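Local structure of Phthiocerol/phenolphthiocerol synthesis polyketide synthase type I PpsC (Mycobacterium tuberculosis, 5NJI) at residues T235-T241 with A282-A288; A72-L78 with E221-P226; E49-D53 with L104-G109. The protein probably helps build phthiocerol and phenolphthiocerol lipids as a modular polyketide synthase, its dehydratase domain removing water from beta-hydroxyacyl intermediates. The protein carries 1 engineered substitution. All blocks are in the same frame, centred on the assembly; numbering follows the deposited sequence.

In the fold
From the N terminus, interaction 3 opens first: it closes the excursion between residues 49-53 and 104-109, joining the end region of strand 44-50 to the loop that leads into strand 110-118. Interaction 2 starts within that span, on helix 70-84, and closes much later at 221-226, so the two cross; they touch where Tyr73 packs on Leu104, their centres about 17 Å apart. Interaction 2 thereby ties the two halves of the dehydratase fold together. Interaction 1 follows in series, closing the span from 235-241 to strand 281-289 within the second half, and lies across the centre of the chain from interaction 3, with about 31 Å between centres.

Interaction 1. Residues T235-T241 with A282-A288; sequences TLGATRT and AVGSLAA. With 8Z2 (~{S}-[2-[3-[[(2~{R})-4-[[[(2~{R},3~{S},4~{R},5~{R})-5-(6-aminopurin-9-yl)-4-oxidanyl-3-phosphonooxy-oxolan-2-yl]methoxy-oxidanyl-phosphoryl]oxy-oxidanyl-phosphoryl]oxy-3,3-dimethyl-2-oxidanyl-butanoyl]amino]propanoylamino]ethyl] (~{E})-dodec-2-enethioate), chain B.
Thr239 and Leu286 meet at about a right angle, the threonine lying over the base of the leucine. At the root of Thr239, CB lies 4.0 Å from Leu286 CB. Of its two branches, CG2 reaches down to the strand backbone and ends 3.4 Å from Gly284 O. The other, OG1, rests on the leucine, 3.4 Å from Leu286 CB, and with chi1 at 58° it sits between its own backbone N and carbonyl carbon. From there it donates a hydrogen bond to Leu236 O (2.8 Å from Thr239 OG1), tilted 17° from the carbonyl plane. Thr239 is also the N-cap of helix 240-246, its OG1 accepting from Ala242 N, and Leu236 O is gripped twice, because Thr239 N also donates to it. The layout fits the double hotdog fold of polyketide synthase dehydratases: the 3-10 turn 235-238, which follows helix 226-234, packs against strand 281-289 in the second half. Leu236 drives CD2 toward the strand, to 3.3 Å from Ser285 O and across the bare CA of Gly284, while its CB faces the fatty tail of the bound dodecenoyl-CoA. Gly237 belongs to the same ligand pocket, its N lying 3.7 Å from CA9 of the ligand, and Met315 and Val313 of strand 306-317 pack on Leu236. Thr235 points its methyl CG2 at Ala282 CB, 3.5 Å away, and turns OG1 back to a hydrogen bond with Ala232 O. At the far end Thr241 crosses Leu286 at about a right angle; a water accepts from Thr241 N and donates to Leu286 O, linking the first turn of the helix to the strand.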
loop_
_atom_site.group_PDB
_atom_site.type_symbol
_atom_site.label_atom_id
_atom_site.label_comp_id
_atom_site.label_asym_id
_atom_site.label_seq_id
_atom_site.Cartn_x
_atom_site.Cartn_y
_atom_site.Cartn_z
ATOM N N THR A 235 -7.139 -8.978 0.373
ATOM C CA THR A 235 -7.356 -10.371 -0.007
ATOM C C THR A 235 -6.706 -11.322 0.984
ATOM O O THR A 235 -7.172 -12.454 1.156
ATOM C CB THR A 235 -6.797 -10.628 -1.406
ATOM O OG1 THR A 235 -5.377 -10.558 -1.369
ATOM C CG2 THR A 235 -7.281 -9.619 -2.398
ATOM N N LEU A 236 -5.626 -10.888 1.637
ATOM C CA LEU A 236 -4.930 -11.746 2.586
ATOM C C LEU A 236 -5.813 -12.096 3.768
ATOM O O LEU A 236 -5.601 -13.137 4.396
ATOM C CB LEU A 236 -3.654 -11.063 3.064
ATOM C CG LEU A 236 -2.631 -10.841 1.954
ATOM C CD1 LEU A 236 -1.491 -9.980 2.493
ATOM C CD2 LEU A 236 -2.086 -12.154 1.368
ATOM N N GLY A 237 -6.832 -11.280 4.032
ATOM C CA GLY A 237 -7.783 -11.532 5.096
ATOM C C GLY A 237 -8.692 -12.712 4.850
ATOM O O GLY A 237 -9.383 -13.140 5.779
ATOM N N ALA A 238 -8.721 -13.235 3.632
ATOM C CA ALA A 238 -9.573 -14.371 3.305
ATOM C C ALA A 238 -8.796 -15.668 3.176
ATOM O O ALA A 238 -9.402 -16.703 2.888
ATOM C CB ALA A 238 -10.344 -14.104 2.013
ATOM N N THR A 239 -7.483 -15.649 3.386
ATOM C CA THR A 239 -6.704 -16.877 3.325
ATOM C C THR A 239 -7.041 -17.791 4.503
ATOM O O THR A 239 -7.579 -17.368 5.522
ATOM C CB THR A 239 -5.207 -16.581 3.344
ATOM O OG1 THR A 239 -4.894 -15.841 4.526
ATOM C CG2 THR A 239 -4.791 -15.812 2.080
ATOM N N ARG A 240 -6.692 -19.071 4.352
ATOM C CA ARG A 240 -6.898 -20.012 5.448
ATOM C C ARG A 240 -6.168 -19.563 6.707
ATOM O O ARG A 240 -6.719 -19.633 7.810
ATOM C CB ARG A 240 -6.447 -21.414 5.045
ATOM C CG ARG A 240 -6.758 -22.468 6.118
ATOM C CD ARG A 240 -6.953 -23.856 5.527
ATOM N NE ARG A 240 -5.881 -24.224 4.609
ATOM C CZ ARG A 240 -5.672 -25.455 4.155
ATOM N NH1 ARG A 240 -6.455 -26.454 4.539
ATOM N NH2 ARG A 240 -4.671 -25.688 3.319
ATOM N N THR A 241 -4.923 -19.099 6.568
ATOM C CA THR A 241 -4.187 -18.626 7.734
ATOM C C THR A 241 -4.947 -17.509 8.436
ATOM O O THR A 241 -5.033 -17.477 9.669
ATOM C CB THR A 241 -2.796 -18.153 7.306
ATOM O OG1 THR A 241 -2.085 -19.247 6.737
ATOM C CG2 THR A 241 -2.001 -17.622 8.481
ATOM N N ALA A 282 -7.212 -10.057 -7.788
ATOM C CA ALA A 282 -6.107 -10.140 -6.851
ATOM C C ALA A 282 -6.041 -11.542 -6.275
ATOM O O ALA A 282 -7.075 -12.138 -5.947
ATOM C CB ALA A 282 -6.268 -9.107 -5.728
ATOM N N VAL A 283 -4.825 -12.074 -6.169
ATOM C CA VAL A 283 -4.579 -13.388 -5.592
ATOM C C VAL A 283 -3.575 -13.203 -4.455
ATOM O O VAL A 283 -2.516 -12.596 -4.653
ATOM C CB VAL A 283 -4.065 -14.382 -6.645
ATOM C CG1 VAL A 283 -3.875 -15.755 -6.027
ATOM C CG2 VAL A 283 -5.024 -14.438 -7.819
ATOM N N GLY A 284 -3.930 -13.674 -3.270
ATOM C CA GLY A 284 -3.096 -13.491 -2.093
ATOM C C GLY A 284 -2.885 -14.791 -1.348
ATOM O O GLY A 284 -3.805 -15.599 -1.209
ATOM N N SER A 285 -1.654 -14.988 -0.871
ATOM C CA SER A 285 -1.298 -16.124 -0.036
ATOM C C SER A 285 -0.629 -15.610 1.226
ATOM O O SER A 285 0.093 -14.609 1.202
ATOM C CB SER A 285 -0.372 -17.116 -0.771
ATOM O OG SER A 285 0.833 -16.498 -1.163
ATOM N N LEU A 286 -0.888 -16.301 2.333
ATOM C CA LEU A 286 -0.417 -15.893 3.642
ATOM C C LEU A 286 0.093 -17.108 4.395
ATOM O O LEU A 286 -0.526 -18.178 4.344
ATOM C CB LEU A 286 -1.546 -15.222 4.417
ATOM C CG LEU A 286 -1.243 -14.478 5.716
ATOM C CD1 LEU A 286 -0.472 -13.204 5.441
ATOM C CD2 LEU A 286 -2.516 -14.141 6.411
ATOM N N ALA A 287 1.243 -16.952 5.053
ATOM C CA ALA A 287 1.853 -17.987 5.873
ATOM C C ALA A 287 2.280 -17.394 7.213
ATOM O O ALA A 287 2.624 -16.209 7.313
ATOM C CB ALA A 287 3.077 -18.612 5.165
ATOM N N ALA A 288 2.233 -18.217 8.257
ATOM C CA ALA A 288 2.798 -17.837 9.540
ATOM C C ALA A 288 4.320 -17.841 9.486
ATOM O O ALA A 288 4.941 -18.682 8.820
ATOM C CB ALA A 288 2.317 -18.786 10.641
HETATM C C2 8Z2 B . 15.035 0.486 11.832
HETATM C C4 8Z2 B . 13.769 0.214 13.783
HETATM C C5 8Z2 B . 14.467 1.163 14.360
HETATM C C6 8Z2 B . 15.443 1.765 13.728
HETATM C C8 8Z2 B . 13.064 0.496 15.795
HETATM C C10 8Z2 B . -5.358 -9.639 7.644
HETATM C C11 8Z2 B . -4.861 -11.015 7.833
HETATM C C12 8Z2 B . -5.131 -11.479 9.213
HETATM N N9 8Z2 B . 12.857 -0.158 14.656
HETATM N N7 8Z2 B . 14.013 1.344 15.574
HETATM N N3 8Z2 B . 14.032 -0.147 12.514
HETATM N N1 8Z2 B . 15.759 1.451 12.471
HETATM N N6 8Z2 B . 16.052 2.686 14.432
HETATM C "C1'" 8Z2 B . 12.063 -1.313 13.876
HETATM C "C2'" 8Z2 B . 12.992 -2.440 14.125
HETATM O "O2'" 8Z2 B . 13.038 -2.943 12.796
HETATM C "C3'" 8Z2 B . 12.213 -3.280 15.265
HETATM O "O3'" 8Z2 B . 13.180 -4.116 15.965
HETATM C "C4'" 8Z2 B . 10.908 -3.588 14.269
HETATM O "O4'" 8Z2 B . 10.698 -2.163 13.839
HETATM C "C5'" 8Z2 B . 9.543 -4.118 14.678
HETATM O "O5'" 8Z2 B . 8.824 -3.335 15.554
HETATM P P1 8Z2 B . 9.244 -2.877 16.895
HETATM O O11 8Z2 B . 9.890 -1.634 16.490
HETATM O O12 8Z2 B . 10.335 -3.624 17.571
HETATM O O6 8Z2 B . 7.945 -2.610 17.970
HETATM P P2 8Z2 B . 7.481 -1.105 18.323
HETATM O O21 8Z2 B . 8.551 -0.005 17.917
HETATM O O22 8Z2 B . 7.029 -0.625 19.565
HETATM O O7 8Z2 B . 6.207 -1.165 17.302
HETATM C CPA 8Z2 B . 5.631 -2.302 16.636
HETATM C CPB 8Z2 B . 4.460 -1.691 15.819
HETATM C CP8 8Z2 B . 5.070 -0.598 14.923
HETATM C CP7 8Z2 B . 3.763 -2.709 14.975
HETATM C CP9 8Z2 B . 3.463 -1.076 16.794
HETATM O OP3 8Z2 B . 5.986 -1.237 14.124
HETATM C CP6 8Z2 B . 4.047 0.165 14.041
HETATM O OP2 8Z2 B . 3.192 0.777 14.571
HETATM N NP2 8Z2 B . 4.293 0.251 12.742
HETATM C CP5 8Z2 B . 3.503 0.971 11.768
HETATM C CP4 8Z2 B . 2.487 0.036 11.141
HETATM C CP3 8Z2 B . 1.656 0.846 10.120
HETATM O OP1 8Z2 B . 1.560 2.020 10.230
HETATM N NP1 8Z2 B . 1.058 0.191 9.155
HETATM C CP2 8Z2 B . 0.302 0.847 8.132
HETATM C CP1 8Z2 B . -1.036 1.275 8.617
HETATM S S 8Z2 B . -2.092 -0.160 8.988
HETATM P P3 8Z2 B . 14.450 -3.217 16.791
HETATM O O31 8Z2 B . 13.562 -1.960 17.489
HETATM O O32 8Z2 B . 15.359 -2.484 16.011
HETATM O O33 8Z2 B . 15.226 -3.844 17.865
HETATM C CA1 8Z2 B . -2.450 -0.660 7.584
HETATM C CA2 8Z2 B . -3.368 -1.823 7.538
HETATM O OA1 8Z2 B . -2.098 -0.236 6.529
HETATM C CA3 8Z2 B . -3.704 -2.378 6.210
HETATM C CA4 8Z2 B . -4.579 -3.563 6.177
HETATM C CA5 8Z2 B . -4.661 -4.205 4.816
HETATM C CA6 8Z2 B . -5.529 -5.452 4.876
HETATM C CA7 8Z2 B . -4.767 -6.640 5.510
HETATM C CA8 8Z2 B . -5.693 -7.730 6.011
HETATM C CA9 8Z2 B . -4.988 -9.078 6.323
HETATM O O HOH W 1 -3.113 -19.735 4.318
#

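Interaction 2. Residues A72-L78 with E221-P226; sequences AYAEIAL and EFMLHP
Ala72 faces Pro226 and Glu75 faces Leu224, with CA-CA separations of 5.0 Å and 5.4 Å, so the irregular segment 221-226 runs back along helix 70-84 in the opposite sense. The helix presents Ala72, Ala74, Glu75 and Leu78, and Glu75 sits in the middle of the contact. Its CG lies anti to the backbone N (chi1 166°) and the chain bends at the next bond, which brings the carboxylate up against two consecutive peptide N-H groups. Met223 N donates to Glu75 OE2 at 2.9 Å, nearly straight at 167°, on the syn side but tilted 31° from the carboxylate plane; Leu224 N reaches Glu75 OE1 at 2.7 Å, more bent and from above that plane. Apolar groups flank this grip. In the conformer given, Leu224 CD2 packs on Leu78 CD1 and Ala74 CB, and Pro226 CG rests against Glu75 CB at 3.9 Å. The Phe222 side chain crosses that of Glu75 at about a right angle, with Pro226 CD over one face of the ring. His225, turned from the helix, caps helix 226-234 through ND1, which meets Val227 N; with Pro226 it begins the His-Pro-x-x-x-Asp motif of polyketide dehydratases. Two peptide N-H groups and His29 NE2 thus meet one buried carboxylate and would tend to stabilise its charge, although Leu224 O, another acceptor, lies 3.0 Å from Glu75 OE1; the bonds tie consecutive peptides just before helix 226-234 to helix 70-84.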
loop_
_atom_site.group_PDB
_atom_site.type_symbol
_atom_site.label_atom_id
_atom_site.label_comp_id
_atom_site.label_asym_id
_atom_site.label_seq_id
_atom_site.Cartn_x
_atom_site.Cartn_y
_atom_site.Cartn_z
ATOM N N ALA A 72 0.011 4.026 1.277
ATOM C CA ALA A 72 0.290 5.411 0.950
ATOM C C ALA A 72 1.773 5.704 1.049
ATOM O O ALA A 72 2.296 6.495 0.262
ATOM C CB ALA A 72 -0.503 6.351 1.858
ATOM N N TYR A 73 2.470 5.076 1.998
ATOM C CA TYR A 73 3.910 5.278 2.090
ATOM C C TYR A 73 4.613 4.727 0.854
ATOM O O TYR A 73 5.598 5.298 0.377
ATOM C CB TYR A 73 4.458 4.603 3.340
ATOM C CG TYR A 73 3.905 5.104 4.654
ATOM C CD1 TYR A 73 4.390 6.256 5.243
ATOM C CD2 TYR A 73 2.910 4.411 5.306
ATOM C CE1 TYR A 73 3.912 6.670 6.446
ATOM C CE2 TYR A 73 2.416 4.823 6.502
ATOM C CZ TYR A 73 2.921 5.945 7.076
ATOM O OH TYR A 73 2.425 6.338 8.291
ATOM N N ALA A 74 4.121 3.608 0.323
ATOM C CA ALA A 74 4.701 3.073 -0.904
ATOM C C ALA A 74 4.563 4.058 -2.050
ATOM O O ALA A 74 5.524 4.307 -2.785
ATOM C CB ALA A 74 4.032 1.745 -1.259
ATOM N N GLU A 75 3.376 4.659 -2.208
ATOM C CA GLU A 75 3.198 5.664 -3.249
ATOM C C GLU A 75 4.096 6.881 -3.015
ATOM O O GLU A 75 4.676 7.436 -3.956
ATOM C CB GLU A 75 1.727 6.056 -3.321
ATOM C CG GLU A 75 1.459 7.324 -4.126
ATOM C CD GLU A 75 2.006 7.255 -5.551
ATOM O OE1 GLU A 75 2.338 6.156 -6.042
ATOM O OE2 GLU A 75 2.110 8.315 -6.193
ATOM N N ILE A 76 4.209 7.333 -1.770
ATOM C CA ILE A 76 5.043 8.497 -1.508
ATOM C C ILE A 76 6.488 8.226 -1.895
ATOM O O ILE A 76 7.149 9.082 -2.487
ATOM C CB ILE A 76 4.919 8.914 -0.034
ATOM C CG1 ILE A 76 3.522 9.480 0.212
ATOM C CG2 ILE A 76 5.977 9.922 0.345
ATOM C CD1 ILE A 76 3.113 9.495 1.679
ATOM N N ALA A 77 7.002 7.045 -1.564
ATOM C CA ALA A 77 8.382 6.727 -1.923
ATOM C C ALA A 77 8.574 6.695 -3.439
ATOM O O ALA A 77 9.555 7.241 -3.960
ATOM C CB ALA A 77 8.792 5.400 -1.293
ATOM N N LEU A 78 7.656 6.051 -4.168
ATOM C CA LEU A 78 7.768 6.005 -5.628
ATOM C C LEU A 78 7.628 7.383 -6.248
ATOM O O LEU A 78 8.361 7.726 -7.181
ATOM C CB LEU A 78 6.721 5.053 -6.214
ATOM C CG LEU A 78 6.952 3.605 -5.824
ATOM C CD1 LEU A 78 5.728 2.843 -6.243
ATOM C CD2 LEU A 78 8.187 3.023 -6.498
ATOM N N GLU A 221 -1.802 12.133 -10.165
ATOM C CA GLU A 221 -0.370 12.183 -9.904
ATOM C C GLU A 221 0.181 10.898 -9.302
ATOM O O GLU A 221 1.390 10.826 -9.059
ATOM C CB GLU A 221 -0.036 13.357 -8.973
ATOM C CG GLU A 221 -0.484 14.708 -9.501
ATOM C CD GLU A 221 0.191 15.072 -10.809
ATOM O OE1 GLU A 221 1.391 14.761 -10.962
ATOM O OE2 GLU A 221 -0.480 15.659 -11.686
ATOM N N PHE A 222 -0.644 9.876 -9.084
ATOM C CA PHE A 222 -0.158 8.677 -8.407
ATOM C C PHE A 222 0.619 7.774 -9.356
ATOM O O PHE A 222 0.177 7.500 -10.476
ATOM C CB PHE A 222 -1.304 7.868 -7.798
ATOM C CG PHE A 222 -2.034 8.552 -6.667
ATOM C CD1 PHE A 222 -1.429 9.524 -5.895
ATOM C CD2 PHE A 222 -3.331 8.181 -6.357
ATOM C CE1 PHE A 222 -2.108 10.127 -4.852
ATOM C CE2 PHE A 222 -4.011 8.770 -5.331
ATOM C CZ PHE A 222 -3.401 9.755 -4.569
ATOM N N MET A 223 1.678 7.227 -8.820
ATOM C CA MET A 223 2.478 6.229 -9.499
ATOM C C MET A 223 1.755 4.870 -9.223
ATOM O O MET A 223 1.508 4.076 -10.101
ATOM C CB MET A 223 3.941 6.115 -9.011
ATOM C CG MET A 223 4.813 7.327 -9.212
ATOM S SD MET A 223 5.124 7.513 -10.938
ATOM C CE MET A 223 6.103 6.076 -11.222
ATOM N N LEU A 224 1.298 4.747 -8.056
ATOM C CA LEU A 224 0.674 3.519 -7.507
ATOM C C LEU A 224 -0.519 3.955 -6.656
ATOM O O LEU A 224 -0.356 4.803 -5.898
ATOM C CB LEU A 224 1.728 2.756 -6.593
ATOM C CG LEU A 224 1.527 1.420 -5.864
ATOM C CD1 LEU A 224 1.131 0.321 -6.839
ATOM C CD2 LEU A 224 2.726 0.968 -5.012
ATOM N N HIS A 225 -1.649 3.701 -7.007
ATOM C CA HIS A 225 -2.850 4.183 -6.321
ATOM C C HIS A 225 -2.934 3.456 -4.937
ATOM O O HIS A 225 -3.148 2.327 -4.922
ATOM C CB HIS A 225 -4.173 3.970 -7.141
ATOM C CG HIS A 225 -5.331 4.793 -6.654
ATOM N ND1 HIS A 225 -5.693 4.854 -5.337
ATOM C CD2 HIS A 225 -6.173 5.637 -7.302
ATOM C CE1 HIS A 225 -6.702 5.686 -5.195
ATOM N NE2 HIS A 225 -7.015 6.170 -6.373
ATOM N N PRO A 226 -2.774 4.161 -3.826
ATOM C CA PRO A 226 -2.760 3.516 -2.536
ATOM C C PRO A 226 -4.046 2.708 -2.199
ATOM O O PRO A 226 -4.031 1.735 -1.566
ATOM C CB PRO A 226 -2.595 4.693 -1.543
ATOM C CG PRO A 226 -2.051 5.769 -2.310
ATOM C CD PRO A 226 -2.446 5.588 -3.725
#

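Interaction 3. Residues E49-D53 with L104-G109; sequences ELDPD and LHVTPG
Val106 is the main bump: its CG1, anti to the backbone N, pushes into the hollow formed by the backbone at the Asp51-Pro52 junction, 3.7 Å from both Asp51 C and Pro52 N. Leu50 CB forms one wall of that hollow and Pro52 CD another, at 4.4 Å and 4.1 Å from Val106 CG1. Pro52 in turn is a bump for the opposite segment. Its CD lies over the Thr107-Pro108 peptide, 3.6 Å from Pro108 N, and the two proline side chains cross at about a right angle, with CD of Pro52 against CD of Pro108 at 3.8 Å. Beyond the prolines, Asp51 starts out turned from the 104-109 segment, but its carboxylate swings back: OD2 comes to 3.3 Å from Pro108 CA and also lies against CB of that ring. The other oxygen, OD1, uses its anti lone pair to accept from Asp53 N at 2.9 Å, an Asx turn, which bends the chain around Pro52 and helps to hold the carboxylate. No hydrogen bond joins the two segments, so the fit rests on shape, with Leu50 CD1 and Leu104 CD2 in looser touch at its inner end. The polar links are made next door: the backbone of Leu50 bonds to Thr110, where strand 44-50 pairs with strand 110-118, whereas Val106 bonds to Val66 of the short strand 65-66 and Leu104 to Leu68. Leu112 of strand 110-118 packs on both Leu50 and Leu104.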
loop_
_atom_site.group_PDB
_atom_site.type_symbol
_atom_site.label_atom_id
_atom_site.label_comp_id
_atom_site.label_asym_id
_atom_site.label_seq_id
_atom_site.Cartn_x
_atom_site.Cartn_y
_atom_site.Cartn_z
ATOM N N GLU A 49 0.622 18.943 3.325
ATOM C CA GLU A 49 -0.340 19.172 4.389
ATOM C C GLU A 49 -1.399 18.092 4.271
ATOM O O GLU A 49 -2.066 17.981 3.237
ATOM C CB GLU A 49 -0.957 20.566 4.300
ATOM C CG GLU A 49 0.070 21.685 4.401
ATOM C CD GLU A 49 -0.542 23.064 4.237
ATOM O OE1 GLU A 49 -1.553 23.353 4.912
ATOM O OE2 GLU A 49 -0.015 23.854 3.427
ATOM N N LEU A 50 -1.515 17.277 5.301
ATOM C CA LEU A 50 -2.540 16.246 5.374
ATOM C C LEU A 50 -3.604 16.657 6.383
ATOM O O LEU A 50 -3.328 17.369 7.350
ATOM C CB LEU A 50 -1.950 14.897 5.779
ATOM C CG LEU A 50 -0.784 14.363 4.960
ATOM C CD1 LEU A 50 -0.420 12.982 5.483
ATOM C CD2 LEU A 50 -1.142 14.334 3.499
ATOM N N ASP A 51 -4.823 16.195 6.136
ATOM C CA ASP A 51 -5.996 16.473 6.943
ATOM C C ASP A 51 -6.935 15.302 6.727
ATOM O O ASP A 51 -6.902 14.681 5.654
ATOM C CB ASP A 51 -6.650 17.804 6.519
ATOM C CG ASP A 51 -7.776 18.248 7.442
ATOM O OD1 ASP A 51 -8.886 17.667 7.375
ATOM O OD2 ASP A 51 -7.552 19.192 8.231
ATOM N N PRO A 52 -7.751 14.940 7.714
ATOM C CA PRO A 52 -8.641 13.786 7.503
ATOM C C PRO A 52 -9.644 13.998 6.391
ATOM O O PRO A 52 -10.099 13.010 5.800
ATOM C CB PRO A 52 -9.322 13.592 8.864
ATOM C CG PRO A 52 -9.062 14.814 9.618
ATOM C CD PRO A 52 -7.799 15.416 9.107
ATOM N N ASP A 53 -10.014 15.247 6.156
ATOM C CA ASP A 53 -10.887 15.506 5.017
ATOM C C ASP A 53 -10.203 15.515 3.630
ATOM O O ASP A 53 -10.865 15.764 2.667
ATOM C CB ASP A 53 -11.770 16.776 5.145
ATOM C CG ASP A 53 -10.989 18.096 4.968
ATOM O OD1 ASP A 53 -9.896 18.091 4.388
ATOM O OD2 ASP A 53 -11.459 19.207 5.368
ATOM N N LEU A 104 0.666 6.604 11.758
ATOM C CA LEU A 104 0.403 8.034 11.637
ATOM C C LEU A 104 -1.092 8.302 11.789
ATOM O O LEU A 104 -1.899 7.882 10.950
ATOM C CB LEU A 104 0.903 8.581 10.300
ATOM C CG LEU A 104 0.576 10.060 10.022
ATOM C CD1 LEU A 104 0.916 10.956 11.201
ATOM C CD2 LEU A 104 1.312 10.505 8.785
ATOM N N HIS A 105 -1.447 9.030 12.844
ATOM C CA HIS A 105 -2.810 9.494 13.084
ATOM C C HIS A 105 -2.995 10.793 12.316
ATOM O O HIS A 105 -2.290 11.784 12.568
ATOM C CB HIS A 105 -3.007 9.659 14.594
ATOM C CG HIS A 105 -4.311 10.262 15.028
ATOM N ND1 HIS A 105 -5.517 10.059 14.394
ATOM C CD2 HIS A 105 -4.588 11.030 16.108
ATOM C CE1 HIS A 105 -6.470 10.704 15.046
ATOM N NE2 HIS A 105 -5.929 11.300 16.091
ATOM N N VAL A 106 -3.888 10.773 11.331
ATOM C CA VAL A 106 -4.091 11.921 10.462
ATOM C C VAL A 106 -5.058 12.872 11.153
ATOM O O VAL A 106 -6.265 12.616 11.225
ATOM C CB VAL A 106 -4.617 11.506 9.088
ATOM C CG1 VAL A 106 -4.823 12.717 8.221
ATOM C CG2 VAL A 106 -3.622 10.552 8.429
ATOM N N THR A 107 -4.526 13.980 11.635
ATOM C CA THR A 107 -5.279 15.021 12.310
ATOM C C THR A 107 -5.167 16.320 11.532
ATOM O O THR A 107 -4.208 16.515 10.782
ATOM C CB THR A 107 -4.733 15.231 13.726
ATOM O OG1 THR A 107 -3.358 15.598 13.650
ATOM C CG2 THR A 107 -4.863 13.966 14.568
ATOM N N PRO A 108 -6.113 17.250 11.700
ATOM C CA PRO A 108 -5.968 18.551 11.045
ATOM C C PRO A 108 -4.601 19.162 11.330
ATOM O O PRO A 108 -4.084 19.089 12.446
ATOM C CB PRO A 108 -7.103 19.383 11.657
ATOM C CG PRO A 108 -8.140 18.374 12.027
ATOM C CD PRO A 108 -7.372 17.144 12.462
ATOM N N GLY A 109 -4.007 19.743 10.298
ATOM C CA GLY A 109 -2.721 20.386 10.425
ATOM C C GLY A 109 -1.533 19.461 10.420
ATOM O O GLY A 109 -0.423 19.909 10.705
#